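PDB 5CUV: acidocalcisomal pyrophosphatase from Trypanosoma cruzi, which probably hydrolyses inorganic diphosphate to phosphate in a magnesium-dependent reaction. Local coordinates for residues 38-43 with 104-109; 367-370 with 376-379. One frame throughout, in Å; residues are numbered along the deposited sequence.

Contact 1: residues 38-43 with 104-109; sequences TGLDTS and CKYLGR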
loop_
_atom_site.group_PDB
_atom_site.type_symbol
_atom_site.label_atom_id
_atom_site.label_comp_id
_atom_site.label_asym_id
_atom_site.label_seq_id
_atom_site.Cartn_x
_atom_site.Cartn_y
_atom_site.Cartn_z
ATOM N N THR A 38 18.491 37.812 -16.090
ATOM C CA THR A 38 17.721 38.978 -15.682
ATOM C C THR A 38 16.241 38.669 -15.733
ATOM O O THR A 38 15.467 39.314 -15.052
ATOM C CB THR A 38 17.937 40.168 -16.637
ATOM O OG1 THR A 38 17.394 39.836 -17.930
ATOM C CG2 THR A 38 19.430 40.503 -16.769
ATOM N N GLY A 39 15.840 37.709 -16.552
ATOM C CA GLY A 39 14.424 37.406 -16.658
ATOM C C GLY A 39 13.676 38.182 -17.747
ATOM O O GLY A 39 12.449 38.175 -17.781
ATOM N N LEU A 40 14.416 38.841 -18.634
ATOM C CA LEU A 40 13.866 39.612 -19.744
ATOM C C LEU A 40 14.566 39.047 -20.995
ATOM O O LEU A 40 15.666 38.490 -20.894
ATOM C CB LEU A 40 14.225 41.095 -19.568
ATOM C CG LEU A 40 14.096 41.752 -18.180
ATOM C CD1 LEU A 40 14.807 43.083 -18.204
ATOM C CD2 LEU A 40 12.635 41.948 -17.781
ATOM N N ASP A 41 13.956 39.184 -22.166
ATOM C CA ASP A 41 14.554 38.672 -23.412
ATOM C C ASP A 41 15.907 39.297 -23.789
ATOM O O ASP A 41 15.996 40.510 -23.996
ATOM C CB ASP A 41 13.564 38.877 -24.549
ATOM C CG ASP A 41 12.244 38.153 -24.299
ATOM O OD1 ASP A 41 12.173 36.937 -24.602
ATOM O OD2 ASP A 41 11.286 38.788 -23.785
ATOM N N THR A 42 16.957 38.477 -23.897
ATOM C CA THR A 42 18.301 38.994 -24.242
ATOM C C THR A 42 19.069 38.098 -25.239
ATOM O O THR A 42 18.458 37.442 -26.093
ATOM C CB THR A 42 19.181 39.211 -22.947
ATOM O OG1 THR A 42 18.424 39.953 -21.976
ATOM C CG2 THR A 42 20.484 40.000 -23.274
ATOM N N SER A 43 20.401 38.093 -25.133
ATOM C CA SER A 43 21.280 37.301 -26.008
ATOM C C SER A 43 22.479 36.785 -25.207
ATOM O O SER A 43 23.022 37.513 -24.355
ATOM C CB SER A 43 21.818 38.156 -27.167
ATOM O OG SER A 43 20.880 39.124 -27.599
ATOM N N CYS A 104 13.504 48.871 -10.020
ATOM C CA CYS A 104 13.484 48.642 -8.587
ATOM C C CYS A 104 12.350 47.754 -8.131
ATOM O O CYS A 104 12.541 46.890 -7.271
ATOM C CB CYS A 104 13.391 49.961 -7.842
ATOM S SG CYS A 104 14.966 50.775 -7.609
ATOM N N LYS A 105 11.164 47.971 -8.707
ATOM C CA LYS A 105 9.998 47.193 -8.344
ATOM C C LYS A 105 10.190 45.818 -8.912
ATOM O O LYS A 105 9.606 44.829 -8.457
ATOM C CB LYS A 105 8.712 47.851 -8.859
ATOM C CG LYS A 105 8.318 49.107 -8.027
ATOM C CD LYS A 105 6.923 49.683 -8.373
ATOM C CE LYS A 105 6.754 51.151 -7.860
ATOM N NZ LYS A 105 5.462 51.816 -8.277
ATOM N N TYR A 106 11.045 45.720 -9.902
ATOM C CA TYR A 106 11.258 44.418 -10.448
ATOM C C TYR A 106 12.182 43.653 -9.517
ATOM O O TYR A 106 12.006 42.468 -9.362
ATOM C CB TYR A 106 11.869 44.543 -11.820
ATOM C CG TYR A 106 12.145 43.250 -12.519
ATOM C CD1 TYR A 106 11.111 42.363 -12.850
ATOM C CD2 TYR A 106 13.433 42.965 -12.961
ATOM C CE1 TYR A 106 11.368 41.224 -13.634
ATOM C CE2 TYR A 106 13.714 41.842 -13.726
ATOM C CZ TYR A 106 12.684 40.975 -14.068
ATOM O OH TYR A 106 13.010 39.897 -14.841
ATOM N N LEU A 107 13.145 44.329 -8.885
ATOM C CA LEU A 107 14.094 43.660 -8.008
ATOM C C LEU A 107 13.549 43.340 -6.656
ATOM O O LEU A 107 14.273 42.813 -5.798
ATOM C CB LEU A 107 15.342 44.474 -7.834
ATOM C CG LEU A 107 16.101 44.491 -9.147
ATOM C CD1 LEU A 107 17.228 45.503 -9.045
ATOM C CD2 LEU A 107 16.587 43.095 -9.500
ATOM N N GLY A 108 12.273 43.664 -6.467
ATOM C CA GLY A 108 11.611 43.389 -5.211
ATOM C C GLY A 108 11.433 44.531 -4.232
ATOM O O GLY A 108 10.833 44.318 -3.167
ATOM N N ARG A 109 11.912 45.735 -4.550
ATOM C CA ARG A 109 11.770 46.843 -3.599
ATOM C C ARG A 109 10.400 47.562 -3.579
ATOM O O ARG A 109 9.754 47.779 -4.604
ATOM C CB ARG A 109 12.907 47.835 -3.816
ATOM C CG ARG A 109 13.001 48.894 -2.750
ATOM C CD ARG A 109 14.258 49.721 -2.909
ATOM N NE ARG A 109 15.454 48.899 -2.862
ATOM C CZ ARG A 109 16.638 49.383 -2.532
ATOM N NH1 ARG A 109 16.730 50.666 -2.234
ATOM N NH2 ARG A 109 17.713 48.598 -2.490
#
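Tyr106 OH donates a hydrogen bond to Thr38 O, with the two oxygens 2.5 Å apart. The hydroxyl lies in the plane of the carbonyl and meets one of its lone pairs, at a C=O...O angle of 142°. The acceptor in turn sits at the edge of the tyrosine ring, near its plane, so that Tyr106 CE2 also passes 3.3 Å from Thr38 O. What carries the ring across is the first torsion: CG stands opposite the backbone N (chi1 -180°), and the side chain runs straight out from the helix end to bridge backbones at a place where Gly39 CA and Tyr106 CA stay 9.9 Å apart. Beyond the carbonyl, Tyr106 OH rests against Gly39 CA at 3.4 Å, where there is no side chain to hold it off. Leu40 adds the apolar part. Leu40 CD2 lies 3.8 Å from Tyr106 CZ, and the two side chains run past one another in opposite senses. The loop has its own brace, an ST turn in which Leu40 N gives a hydrogen bond to Thr38 OG1 at 3.2 Å. At the helix end, Gly108 takes a positive phi and closes a Schellman motif. Helix 73-87 lines the same junction: Thr38 and Tyr106 touch Met83, Leu40 touches Ala86, and the tyrosine ring meets Phe87 steeply. Ser180 of a second subunit packs on Tyr106. The N-terminal loop is thus pinned to the C-terminal end of helix 97-106 in a helical region whose short paired strands, 95-96 and 129-130, are consistent with a pair of EF-hands.

Contact 2: residues 367-370 with 376-379; sequences VYKI and ENKF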
loop_
_atom_site.group_PDB
_atom_site.type_symbol
_atom_site.label_atom_id
_atom_site.label_comp_id
_atom_site.label_asym_id
_atom_site.label_seq_id
_atom_site.Cartn_x
_atom_site.Cartn_y
_atom_site.Cartn_z
ATOM N N VAL A 367 -25.912 -16.549 -12.697
ATOM C CA VAL A 367 -26.575 -17.753 -12.223
ATOM C C VAL A 367 -27.215 -17.779 -10.882
ATOM O O VAL A 367 -27.654 -18.844 -10.486
ATOM C CB VAL A 367 -25.592 -18.971 -12.271
ATOM C CG1 VAL A 367 -24.834 -18.987 -13.650
ATOM C CG2 VAL A 367 -24.552 -18.901 -11.124
ATOM N N TYR A 368 -27.326 -16.647 -10.188
ATOM C CA TYR A 368 -27.854 -16.706 -8.825
ATOM C C TYR A 368 -29.280 -17.165 -8.644
ATOM O O TYR A 368 -29.661 -17.499 -7.519
ATOM C CB TYR A 368 -27.623 -15.380 -8.082
ATOM C CG TYR A 368 -28.572 -14.290 -8.409
ATOM C CD1 TYR A 368 -29.728 -14.102 -7.667
ATOM C CD2 TYR A 368 -28.297 -13.400 -9.438
ATOM C CE1 TYR A 368 -30.575 -13.041 -7.939
ATOM C CE2 TYR A 368 -29.145 -12.328 -9.732
ATOM C CZ TYR A 368 -30.277 -12.154 -8.978
ATOM O OH TYR A 368 -31.108 -11.076 -9.265
ATOM N N LYS A 369 -30.062 -17.214 -9.723
ATOM C CA LYS A 369 -31.450 -17.667 -9.589
ATOM C C LYS A 369 -31.645 -19.131 -9.874
ATOM O O LYS A 369 -32.630 -19.685 -9.456
ATOM C CB LYS A 369 -32.374 -16.946 -10.531
ATOM C CG LYS A 369 -32.353 -15.490 -10.418
ATOM C CD LYS A 369 -33.491 -14.975 -11.227
ATOM C CE LYS A 369 -33.898 -13.630 -10.717
ATOM N NZ LYS A 369 -32.789 -12.733 -11.071
ATOM N N ILE A 370 -30.745 -19.750 -10.637
ATOM C CA ILE A 370 -30.877 -21.169 -10.955
ATOM C C ILE A 370 -31.159 -22.104 -9.745
ATOM O O ILE A 370 -31.988 -22.993 -9.861
ATOM C CB ILE A 370 -29.667 -21.630 -11.760
ATOM C CG1 ILE A 370 -29.802 -21.037 -13.163
ATOM C CG2 ILE A 370 -29.581 -23.133 -11.815
ATOM C CD1 ILE A 370 -28.489 -20.887 -14.013
ATOM N N GLU A 376 -30.733 -18.832 -16.098
ATOM C CA GLU A 376 -29.611 -17.892 -16.150
ATOM C C GLU A 376 -30.110 -16.529 -16.519
ATOM O O GLU A 376 -31.158 -16.426 -17.092
ATOM C CB GLU A 376 -28.588 -18.348 -17.179
ATOM C CG GLU A 376 -28.862 -17.919 -18.618
ATOM C CD GLU A 376 -27.874 -18.538 -19.616
ATOM O OE1 GLU A 376 -26.646 -18.613 -19.367
ATOM O OE2 GLU A 376 -28.325 -18.953 -20.695
ATOM N N ASN A 377 -29.406 -15.467 -16.172
ATOM C CA ASN A 377 -29.870 -14.141 -16.548
ATOM C C ASN A 377 -29.088 -13.765 -17.803
ATOM O O ASN A 377 -27.987 -14.293 -18.042
ATOM C CB ASN A 377 -29.595 -13.117 -15.450
ATOM C CG ASN A 377 -30.382 -13.386 -14.183
ATOM O OD1 ASN A 377 -29.820 -13.440 -13.061
ATOM N ND2 ASN A 377 -31.681 -13.549 -14.328
ATOM N N LYS A 378 -29.644 -12.846 -18.591
ATOM C CA LYS A 378 -28.979 -12.409 -19.812
ATOM C C LYS A 378 -28.348 -11.023 -19.568
ATOM O O LYS A 378 -28.704 -10.356 -18.619
ATOM C CB LYS A 378 -30.017 -12.320 -20.931
ATOM C CG LYS A 378 -30.884 -13.578 -21.177
ATOM C CD LYS A 378 -30.016 -14.756 -21.629
ATOM C CE LYS A 378 -30.800 -15.849 -22.346
ATOM N NZ LYS A 378 -31.357 -15.396 -23.669
ATOM N N PHE A 379 -27.426 -10.590 -20.430
ATOM C CA PHE A 379 -26.795 -9.260 -20.320
ATOM C C PHE A 379 -26.791 -8.509 -21.664
ATOM O O PHE A 379 -26.663 -9.125 -22.736
ATOM C CB PHE A 379 -25.312 -9.367 -19.910
ATOM C CG PHE A 379 -25.084 -10.127 -18.672
ATOM C CD1 PHE A 379 -25.213 -11.522 -18.667
ATOM C CD2 PHE A 379 -24.891 -9.456 -17.468
ATOM C CE1 PHE A 379 -25.171 -12.248 -17.469
ATOM C CE2 PHE A 379 -24.845 -10.161 -16.252
ATOM C CZ PHE A 379 -24.989 -11.570 -16.251
#
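Lys369 turns its CB toward residues 376-379, and its side chain crosses that of Asn377 at about a right angle. From CB the chain steps to Lys369 CG, which lies 3.9 Å above one face of the Tyr368 ring, offset toward the rim. CD then passes alongside the Asn377 amide. At CE the chain, extended until then, bends (chi4 69°), and this turn brings Lys369 NZ back to the tyrosine of its own segment: it gives a weak hydrogen bond to Tyr368 OH, 3.0 Å away. Lys369 NZ also lies 4.0 Å from Asn377 CG, roughly at right angles to its bond to the tyrosine. Asp323, on strand 310-323, is a longer and weak ionic partner of the same ammonium group.

The asparagine also approaches Tyr368, whose ring plane is inclined by 55° to that of the amide. Farther along the loop the methyl Ile370 CD1 rests on the backbone of Glu376, 3.7 Å from Glu376 N. The apolar touch there is between Ile370 CD1 and Glu376 CB, at 4.1 Å. The carboxylate of Glu376 turns from this patch to a salt bridge with Arg366, near the end of helix 357-367, and Arg366 also shares a backbone hydrogen bond with Asn377. A turn bond from Ile370 N to Val367 O, 3.2 Å, shapes the chain just after that helix, while Arg56 of a third subunit binds Ile370 O.

The side chain of Tyr368 comes within about 5 Å of that of Asp328, a magnesium ligand, so the loop borders the metal site. Between the segments themselves the link is packing plus a lysine beside a neutral amide; the lysine charge is probably balanced in part by Asp323, and the firm ionic tie is the one from Glu376 to Arg366.

How the contacts relate
Both contacts lie at the surface of the chain, on opposite sides of its centre, with nearest atoms about 60 Å apart, and they follow one another in sequence without touching. They share no helix or strand. Contact 1 spans some sixty residues and ties an N-terminal loop to a helix end through one side-chain-to-backbone hydrogen bond. Contact 2 closes a short excursion after helix 357-367 within the pyrophosphatase family region; there packing does the joining, and ionic partners come from outside the two segments. Only contact 2 approaches the magnesium site. Each also borders another subunit, the second for contact 1 and the third for contact 2.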